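Local coordinates for protein chitinase (Paenibacillus sp. FPU-7, PDB 5GZT) that probably hydrolyses chitin and chitodextrins by random endo-cleavage of the beta-1,4 linkages between their N-acetylglucosamine units, at residues A218-T223 and N358-V363; A250-Y255 and Y450-I455; A917-F922 and L939-A944. All coordinates share one frame; numbering follows the deposited sequence.

How the interactions relate
Interactions 1 and 2 are neighbours at one interface, their centres 11 Å apart, where the beta-strand domain rests on the N-terminal ends of the first glycosyl hydrolase family 18 barrel's strands. They touch by packing, K362 CD lying 4.3 Å from E452 OE2. Both lie at the N-terminal end of the barrel strands, remote from the C-terminal end, where family 18 enzymes have their active site. Interaction 3 belongs to the second barrel, with centres 47 Å from interaction 1 and 55 Å from interaction 2. Its strand is the counterpart of that in interaction 2: both read YYELAIA at the same step of the barrel.

Interaction 1. Residues A218-T223 and N358-V363; sequences AGKQTT and NPNLKV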
loop_
_atom_site.group_PDB
_atom_site.type_symbol
_atom_site.label_atom_id
_atom_site.label_comp_id
_atom_site.label_asym_id
_atom_site.label_seq_id
_atom_site.Cartn_x
_atom_site.Cartn_y
_atom_site.Cartn_z
ATOM N N ALA B 218 10.920 -8.952 -1.706
ATOM C CA ALA B 218 10.756 -10.267 -1.098
ATOM C C ALA B 218 12.036 -11.177 -1.121
ATOM O O ALA B 218 11.920 -12.382 -0.883
ATOM C CB ALA B 218 9.594 -10.990 -1.749
ATOM N N GLY B 219 13.217 -10.602 -1.382
ATOM C CA GLY B 219 14.502 -11.305 -1.392
ATOM C C GLY B 219 14.988 -12.025 -2.657
ATOM O O GLY B 219 16.096 -12.497 -2.660
ATOM N N LYS B 220 14.194 -12.155 -3.720
ATOM C CA LYS B 220 14.683 -12.829 -4.953
ATOM C C LYS B 220 15.829 -12.052 -5.582
ATOM O O LYS B 220 15.656 -10.894 -5.957
ATOM C CB LYS B 220 13.592 -13.042 -6.009
ATOM C CG LYS B 220 12.683 -14.251 -5.782
ATOM C CD LYS B 220 11.700 -14.076 -4.626
ATOM C CE LYS B 220 10.755 -12.876 -4.803
ATOM N NZ LYS B 220 9.310 -13.228 -4.893
ATOM N N GLN B 221 17.001 -12.699 -5.649
ATOM C CA GLN B 221 18.196 -12.204 -6.376
ATOM C C GLN B 221 18.017 -12.417 -7.871
ATOM O O GLN B 221 17.535 -13.463 -8.297
ATOM C CB GLN B 221 19.448 -12.988 -5.967
ATOM C CG GLN B 221 19.973 -12.654 -4.590
ATOM C CD GLN B 221 20.719 -11.346 -4.559
ATOM O OE1 GLN B 221 21.133 -10.820 -5.596
ATOM N NE2 GLN B 221 20.901 -10.806 -3.362
ATOM N N THR B 222 18.433 -11.459 -8.680
ATOM C CA THR B 222 18.260 -11.613 -10.123
ATOM C C THR B 222 19.383 -10.899 -10.860
ATOM O O THR B 222 19.800 -9.822 -10.434
ATOM C CB THR B 222 16.854 -11.138 -10.498
ATOM O OG1 THR B 222 16.085 -12.246 -10.969
ATOM C CG2 THR B 222 16.844 -10.059 -11.527
ATOM N N THR B 223 19.895 -11.508 -11.941
ATOM C CA THR B 223 21.109 -10.991 -12.603
ATOM C C THR B 223 20.869 -10.676 -14.077
ATOM O O THR B 223 20.103 -11.377 -14.779
ATOM C CB THR B 223 22.344 -11.920 -12.438
ATOM O OG1 THR B 223 22.379 -12.499 -11.131
ATOM C CG2 THR B 223 23.621 -11.113 -12.639
ATOM N N ASN B 358 -1.032 -13.556 0.540
ATOM C CA ASN B 358 -0.208 -12.670 -0.274
ATOM C C ASN B 358 1.229 -12.808 0.241
ATOM O O ASN B 358 1.579 -12.152 1.227
ATOM C CB ASN B 358 -0.695 -11.211 -0.172
ATOM C CG ASN B 358 0.160 -10.224 -0.969
ATOM O OD1 ASN B 358 1.195 -10.581 -1.583
ATOM N ND2 ASN B 358 -0.246 -8.928 -0.924
ATOM N N PRO B 359 2.062 -13.679 -0.409
ATOM C CA PRO B 359 3.468 -13.894 0.024
ATOM C C PRO B 359 4.344 -12.653 -0.115
ATOM O O PRO B 359 5.324 -12.548 0.601
ATOM C CB PRO B 359 3.985 -15.028 -0.902
ATOM C CG PRO B 359 2.749 -15.705 -1.417
ATOM C CD PRO B 359 1.665 -14.639 -1.465
ATOM N N ASN B 360 3.997 -11.702 -0.986
ATOM C CA ASN B 360 4.759 -10.438 -1.052
ATOM C C ASN B 360 4.454 -9.409 -0.005
ATOM O O ASN B 360 5.102 -8.340 0.022
ATOM C CB ASN B 360 4.550 -9.781 -2.397
ATOM C CG ASN B 360 5.367 -10.445 -3.455
ATOM O OD1 ASN B 360 6.566 -10.204 -3.570
ATOM N ND2 ASN B 360 4.751 -11.321 -4.180
ATOM N N LEU B 361 3.435 -9.683 0.813
ATOM C CA LEU B 361 2.922 -8.715 1.790
ATOM C C LEU B 361 3.983 -8.396 2.776
ATOM O O LEU B 361 4.551 -9.336 3.312
ATOM C CB LEU B 361 1.714 -9.287 2.537
ATOM C CG LEU B 361 1.233 -8.427 3.726
ATOM C CD1 LEU B 361 0.618 -7.130 3.175
ATOM C CD2 LEU B 361 0.225 -9.230 4.553
ATOM N N LYS B 362 4.291 -7.110 2.972
ATOM C CA LYS B 362 5.087 -6.622 4.102
ATOM C C LYS B 362 4.202 -6.123 5.255
ATOM O O LYS B 362 3.171 -5.472 5.018
ATOM C CB LYS B 362 6.073 -5.528 3.683
ATOM C CG LYS B 362 7.349 -6.141 3.102
ATOM C CD LYS B 362 8.244 -5.161 2.386
ATOM C CE LYS B 362 9.241 -5.930 1.495
ATOM N NZ LYS B 362 10.288 -6.624 2.282
ATOM N N VAL B 363 4.587 -6.453 6.493
ATOM C CA VAL B 363 3.880 -5.992 7.655
ATOM C C VAL B 363 4.795 -5.174 8.480
ATOM O O VAL B 363 5.814 -5.680 8.887
ATOM C CB VAL B 363 3.318 -7.147 8.510
ATOM C CG1 VAL B 363 2.524 -6.582 9.688
ATOM C CG2 VAL B 363 2.437 -8.116 7.710
HETATM O O HOH W 1 9.313 -9.338 -4.672
#
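A218 meets N360 in a small, exposed loop-to-loop contact, where the loop leading into strand 221-225 of the beta-strand domain faces the turn that opens barrel strand 362-368. The methyl of A218 is directed at the turn, and its CB lies 3.6 Å from N360 OD1. N360 extends its amide towards the loop, with CG beside its own backbone N and opposite the carbonyl carbon (chi1 -77°). No direct hydrogen bond joins the segments. Instead a water gives a proton to N360 OD1 over 3.1 Å and weakly accepts one from A218 N at 3.4 Å. The amino group of K220 comes to the same oxygen, but NZ stays 4.3 Å from N360 OD1, too far for a direct hydrogen bond.

The turn itself is type I, running from N358 to L361 and closed by L361 N to N358 O at 3.1 Å. Within it N358 OD1 weakly accepts N360 N, while N358 ND2 holds A298 O. Beside the exposed contact runs the buried side chain of K362, which bonds P217 O through NZ and so ties the barrel strand to the same loop. An interface this thin, partly bridged by water and placed before the first residues of a barrel strand, fits a separate domain seated on the N-terminal face of a TIM barrel, away from the catalytic end.

Interaction 2. Residues A250-Y255 and Y450-I455; sequences AGTWLY and YYELAI
L254 and T252 approach Y450 by different routes. CD1 of L254 packs on the root of the tyrosine, 3.8 Å from Y450 CB, while its CD2 sits over one face of the ring, 4.1 Å above the plane and displaced towards the rim. T252 crosses Y450 at about a right angle, bringing CG2 obliquely to within 3.8 Å of Y450 CE2. With OG1 beside the backbone N (chi1 -61°), T252 holds this methyl anti to that N, towards the tyrosine.

Two waters bridge T252 and E452. One accepts from T252 N at 2.8 Å and donates to E452 OE2 at 2.7 Å; the other donates both to T252 OG1 at 2.7 Å and to E452 OE2 at 2.6 Å. H303 NE2 also bonds OE2, and Y478 OH bonds E452 OE1, so the carboxylate is fixed at both oxygens.

Further out, D477 OD2 receives T252 OG1 and Y450 OH together, drawing residues of both segments onto one carboxylate, while K272 NZ bonds the same tyrosine hydroxyl. Two acidic side chains thus share a partly buried junction with polar hydrogens supplied by water, hydroxyls, a histidine and a lysine. Three bonds to a single oxygen are consistent with an ionised E452, whose charge the two waters and H303 would help to stabilise.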
loop_
_atom_site.group_PDB
_atom_site.type_symbol
_atom_site.label_atom_id
_atom_site.label_comp_id
_atom_site.label_asym_id
_atom_site.label_seq_id
_atom_site.Cartn_x
_atom_site.Cartn_y
_atom_site.Cartn_z
ATOM N N ALA B 250 5.972 -3.934 -6.216
ATOM C CA ALA B 250 6.081 -2.620 -5.627
ATOM C C ALA B 250 6.969 -2.658 -4.402
ATOM O O ALA B 250 6.982 -3.671 -3.663
ATOM C CB ALA B 250 4.694 -2.091 -5.255
ATOM N N GLY B 251 7.690 -1.550 -4.193
ATOM C CA GLY B 251 8.423 -1.291 -2.960
ATOM C C GLY B 251 9.902 -1.013 -3.226
ATOM O O GLY B 251 10.260 -0.442 -4.268
ATOM N N THR B 252 10.758 -1.413 -2.287
ATOM C CA THR B 252 12.182 -1.057 -2.369
ATOM C C THR B 252 13.028 -2.196 -3.005
ATOM O O THR B 252 12.992 -3.319 -2.524
ATOM C CB THR B 252 12.761 -0.693 -1.030
ATOM O OG1 THR B 252 12.065 0.430 -0.506
ATOM C CG2 THR B 252 14.235 -0.297 -1.207
ATOM N N TRP B 253 13.684 -1.899 -4.133
ATOM C CA TRP B 253 14.633 -2.837 -4.804
ATOM C C TRP B 253 16.063 -2.449 -4.470
ATOM O O TRP B 253 16.392 -1.287 -4.366
ATOM C CB TRP B 253 14.454 -2.871 -6.323
ATOM C CG TRP B 253 13.219 -3.575 -6.685
ATOM C CD1 TRP B 253 11.958 -3.146 -6.410
ATOM C CD2 TRP B 253 13.079 -4.840 -7.352
ATOM N NE1 TRP B 253 11.044 -4.047 -6.888
ATOM C CE2 TRP B 253 11.696 -5.096 -7.469
ATOM C CE3 TRP B 253 13.974 -5.736 -7.939
ATOM C CZ2 TRP B 253 11.182 -6.246 -8.083
ATOM C CZ3 TRP B 253 13.466 -6.904 -8.545
ATOM C CH2 TRP B 253 12.085 -7.145 -8.609
ATOM N N LEU B 254 16.899 -3.456 -4.265
ATOM C CA LEU B 254 18.343 -3.241 -4.074
ATOM C C LEU B 254 19.034 -3.660 -5.365
ATOM O O LEU B 254 18.696 -4.691 -5.963
ATOM C CB LEU B 254 18.836 -4.023 -2.857
ATOM C CG LEU B 254 18.143 -3.703 -1.510
ATOM C CD1 LEU B 254 18.592 -4.685 -0.433
ATOM C CD2 LEU B 254 18.419 -2.279 -1.051
ATOM N N TYR B 255 19.952 -2.835 -5.840
ATOM C CA TYR B 255 20.714 -3.213 -7.035
ATOM C C TYR B 255 22.245 -3.073 -6.847
ATOM O O TYR B 255 22.713 -2.246 -6.061
ATOM C CB TYR B 255 20.232 -2.434 -8.271
ATOM C CG TYR B 255 20.550 -0.963 -8.233
ATOM C CD1 TYR B 255 19.768 -0.086 -7.496
ATOM C CD2 TYR B 255 21.636 -0.445 -8.918
ATOM C CE1 TYR B 255 20.061 1.269 -7.437
ATOM C CE2 TYR B 255 21.935 0.913 -8.870
ATOM C CZ TYR B 255 21.148 1.768 -8.135
ATOM O OH TYR B 255 21.444 3.112 -8.066
ATOM N N TYR B 450 16.336 -7.227 3.878
ATOM C CA TYR B 450 16.196 -5.746 3.902
ATOM C C TYR B 450 14.951 -5.260 4.692
ATOM O O TYR B 450 13.885 -5.864 4.590
ATOM C CB TYR B 450 16.141 -5.200 2.470
ATOM C CG TYR B 450 15.998 -3.700 2.487
ATOM C CD1 TYR B 450 17.086 -2.880 2.846
ATOM C CD2 TYR B 450 14.763 -3.100 2.205
ATOM C CE1 TYR B 450 16.983 -1.489 2.889
ATOM C CE2 TYR B 450 14.639 -1.713 2.246
ATOM C CZ TYR B 450 15.714 -0.894 2.585
ATOM O OH TYR B 450 15.515 0.510 2.680
ATOM N N TYR B 451 15.123 -4.228 5.502
ATOM C CA TYR B 451 14.082 -3.656 6.403
ATOM C C TYR B 451 13.762 -2.225 5.962
ATOM O O TYR B 451 14.678 -1.422 5.728
ATOM C CB TYR B 451 14.517 -3.617 7.903
ATOM C CG TYR B 451 14.983 -4.986 8.406
ATOM C CD1 TYR B 451 14.141 -6.088 8.302
ATOM C CD2 TYR B 451 16.300 -5.189 8.913
ATOM C CE1 TYR B 451 14.560 -7.354 8.704
ATOM C CE2 TYR B 451 16.753 -6.477 9.314
ATOM C CZ TYR B 451 15.882 -7.552 9.200
ATOM O OH TYR B 451 16.205 -8.829 9.582
ATOM N N GLU B 452 12.466 -1.903 5.921
ATOM C CA GLU B 452 11.977 -0.568 5.570
ATOM C C GLU B 452 11.948 0.354 6.774
ATOM O O GLU B 452 11.702 -0.068 7.881
ATOM C CB GLU B 452 10.559 -0.649 4.977
ATOM C CG GLU B 452 10.421 -1.243 3.593
ATOM C CD GLU B 452 9.032 -0.940 2.941
ATOM O OE1 GLU B 452 8.078 -0.660 3.695
ATOM O OE2 GLU B 452 8.879 -0.996 1.679
ATOM N N LEU B 453 12.206 1.621 6.551
ATOM C CA LEU B 453 11.970 2.647 7.538
ATOM C C LEU B 453 11.148 3.754 6.882
ATOM O O LEU B 453 11.489 4.240 5.785
ATOM C CB LEU B 453 13.259 3.251 8.037
ATOM C CG LEU B 453 13.096 4.268 9.141
ATOM C CD1 LEU B 453 12.595 3.637 10.446
ATOM C CD2 LEU B 453 14.403 4.965 9.374
ATOM N N ALA B 454 10.070 4.169 7.551
ATOM C CA ALA B 454 9.102 5.121 6.970
ATOM C C ALA B 454 8.509 5.945 8.056
ATOM O O ALA B 454 8.628 5.600 9.239
ATOM C CB ALA B 454 8.014 4.373 6.163
ATOM N N ILE B 455 7.936 7.078 7.686
ATOM C CA ILE B 455 7.161 7.863 8.597
ATOM C C ILE B 455 5.798 8.213 8.014
ATOM O O ILE B 455 5.619 8.171 6.785
ATOM C CB ILE B 455 7.860 9.180 8.996
ATOM C CG1 ILE B 455 7.977 10.167 7.824
ATOM C CG2 ILE B 455 9.214 8.836 9.617
ATOM C CD1 ILE B 455 8.471 11.537 8.240
HETATM O O HOH W 2 9.685 -2.826 -0.114
HETATM O O HOH W 3 9.406 0.530 -0.390
#

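Interaction 3. Residues A917-F922 and L939-A944; sequences ALLKLF and LAIASA
L939 of the strand pushes its forked end against the helix between L919 and F922, one helical turn apart. CD2 is the leading bump: it rests 3.7 Å from the backbone O of L919 and 3.8 Å from F922 CB, settling into the shallow hollow between these residues. The other branch, CD1, lies beside the same F922 CB at 4.1 Å and reaches the phenyl ring obliquely, 4.2 Å from F922 CD2. The two side chains cross at about a right angle. L939 gains this reach because CG stands anti to its backbone N (chi1 179°), carrying both methyls out towards the helix.

The second bump points the other way. L919 sends CD2 from the helix towards the strand, where it meets I941 CG2 at 4.0 Å, again with the side chains nearly perpendicular, and skirts L939 CD2 at 4.3 Å. It therefore fills the dip between the two strand residues facing the helix. In I941, chi1 of 62° leaves CG2 beside the backbone N, and this short branch receives the leucine. F922 starts towards the strand at CB, but its ring swings off to lie against A875 and A878 of helix 868-884 and I890 of the preceding strand. A940, between L939 and I941 in the strand, has its methyl directed away from the helix.

The helix axis passes 9.9 Å from that of the strand, and their directions differ by 151°, close to antiparallel. The family's acidic DxxDxDxE signature runs through strand 889-893 and just beyond it; that strand leads to helix 911-933 and on to the adjacent parallel strand 938-943. Buried and made by apolar side chains, this is how the helix of a beta-alpha-beta crossover packs on the following strand of a TIM barrel, here in the second family 18 domain.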
loop_
_atom_site.group_PDB
_atom_site.type_symbol
_atom_site.label_atom_id
_atom_site.label_comp_id
_atom_site.label_asym_id
_atom_site.label_seq_id
_atom_site.Cartn_x
_atom_site.Cartn_y
_atom_site.Cartn_z
ATOM N N ALA B 917 -22.617 -28.119 -30.959
ATOM C CA ALA B 917 -23.306 -28.691 -32.160
ATOM C C ALA B 917 -24.327 -29.727 -31.753
ATOM O O ALA B 917 -25.413 -29.812 -32.368
ATOM C CB ALA B 917 -22.253 -29.266 -33.182
ATOM N N LEU B 918 -24.047 -30.440 -30.674
ATOM C CA LEU B 918 -24.989 -31.424 -30.120
ATOM C C LEU B 918 -26.300 -30.780 -29.637
ATOM O O LEU B 918 -27.374 -31.216 -29.974
ATOM C CB LEU B 918 -24.330 -32.233 -29.019
ATOM C CG LEU B 918 -25.203 -33.363 -28.486
ATOM C CD1 LEU B 918 -25.289 -34.524 -29.434
ATOM C CD2 LEU B 918 -24.618 -33.893 -27.211
ATOM N N LEU B 919 -26.172 -29.726 -28.859
ATOM C CA LEU B 919 -27.317 -28.957 -28.345
ATOM C C LEU B 919 -28.057 -28.319 -29.453
ATOM O O LEU B 919 -29.304 -28.334 -29.473
ATOM C CB LEU B 919 -26.853 -27.937 -27.306
ATOM C CG LEU B 919 -26.348 -28.599 -26.034
ATOM C CD1 LEU B 919 -25.727 -27.601 -25.077
ATOM C CD2 LEU B 919 -27.421 -29.418 -25.329
ATOM N N LYS B 920 -27.333 -27.752 -30.426
ATOM C CA LYS B 920 -27.998 -27.130 -31.557
ATOM C C LYS B 920 -28.884 -28.163 -32.283
ATOM O O LYS B 920 -30.027 -27.874 -32.720
ATOM C CB LYS B 920 -26.968 -26.564 -32.552
ATOM C CG LYS B 920 -27.547 -26.005 -33.818
ATOM C CD LYS B 920 -26.449 -25.563 -34.788
ATOM C CE LYS B 920 -27.146 -24.820 -35.928
ATOM N NZ LYS B 920 -26.002 -24.218 -36.649
ATOM N N LEU B 921 -28.334 -29.350 -32.482
ATOM C CA LEU B 921 -29.084 -30.408 -33.238
ATOM C C LEU B 921 -30.255 -30.888 -32.380
ATOM O O LEU B 921 -31.371 -31.080 -32.877
ATOM C CB LEU B 921 -28.176 -31.561 -33.611
ATOM C CG LEU B 921 -28.959 -32.650 -34.379
ATOM C CD1 LEU B 921 -29.348 -32.080 -35.731
ATOM C CD2 LEU B 921 -28.029 -33.808 -34.673
ATOM N N PHE B 922 -30.020 -31.110 -31.111
ATOM C CA PHE B 922 -31.132 -31.540 -30.205
ATOM C C PHE B 922 -32.294 -30.512 -30.219
ATOM O O PHE B 922 -33.483 -30.917 -30.320
ATOM C CB PHE B 922 -30.690 -31.767 -28.773
ATOM C CG PHE B 922 -30.251 -33.188 -28.446
ATOM C CD1 PHE B 922 -29.150 -33.757 -29.011
ATOM C CD2 PHE B 922 -30.944 -33.913 -27.521
ATOM C CE1 PHE B 922 -28.811 -35.030 -28.698
ATOM C CE2 PHE B 922 -30.577 -35.147 -27.173
ATOM C CZ PHE B 922 -29.524 -35.734 -27.756
ATOM N N LEU B 939 -35.491 -28.448 -23.634
ATOM C CA LEU B 939 -34.114 -28.944 -23.633
ATOM C C LEU B 939 -33.319 -28.180 -22.567
ATOM O O LEU B 939 -33.322 -26.944 -22.595
ATOM C CB LEU B 939 -33.483 -28.726 -25.000
ATOM C CG LEU B 939 -32.024 -29.162 -25.181
ATOM C CD1 LEU B 939 -31.946 -30.670 -25.058
ATOM C CD2 LEU B 939 -31.478 -28.775 -26.543
ATOM N N ALA B 940 -32.655 -28.880 -21.639
ATOM C CA ALA B 940 -31.881 -28.218 -20.624
ATOM C C ALA B 940 -30.593 -29.005 -20.459
ATOM O O ALA B 940 -30.461 -30.064 -21.042
ATOM C CB ALA B 940 -32.660 -28.223 -19.321
ATOM N N ILE B 941 -29.653 -28.458 -19.712
ATOM C CA ILE B 941 -28.510 -29.204 -19.241
ATOM C C ILE B 941 -28.328 -28.969 -17.782
ATOM O O ILE B 941 -28.932 -28.032 -17.208
ATOM C CB ILE B 941 -27.197 -28.757 -19.882
ATOM C CG1 ILE B 941 -26.877 -27.270 -19.528
ATOM C CG2 ILE B 941 -27.338 -28.849 -21.375
ATOM C CD1 ILE B 941 -25.505 -26.857 -20.148
ATOM N N ALA B 942 -27.564 -29.856 -17.175
ATOM C CA ALA B 942 -26.939 -29.598 -15.870
ATOM C C ALA B 942 -25.541 -29.214 -16.122
ATOM O O ALA B 942 -24.905 -29.828 -16.950
ATOM C CB ALA B 942 -26.923 -30.815 -15.014
ATOM N N SER B 943 -25.038 -28.221 -15.387
ATOM C CA SER B 943 -23.732 -27.629 -15.602
ATOM C C SER B 943 -22.984 -27.413 -14.279
ATOM O O SER B 943 -23.567 -27.452 -13.178
ATOM C CB SER B 943 -23.872 -26.322 -16.401
ATOM O OG SER B 943 -24.637 -25.349 -15.692
ATOM N N ALA B 944 -21.671 -27.249 -14.372
ATOM C CA ALA B 944 -20.790 -27.244 -13.221
ATOM C C ALA B 944 -20.252 -25.829 -12.909
ATOM O O ALA B 944 -20.319 -24.888 -13.736
ATOM C CB ALA B 944 -19.659 -28.267 -13.379
#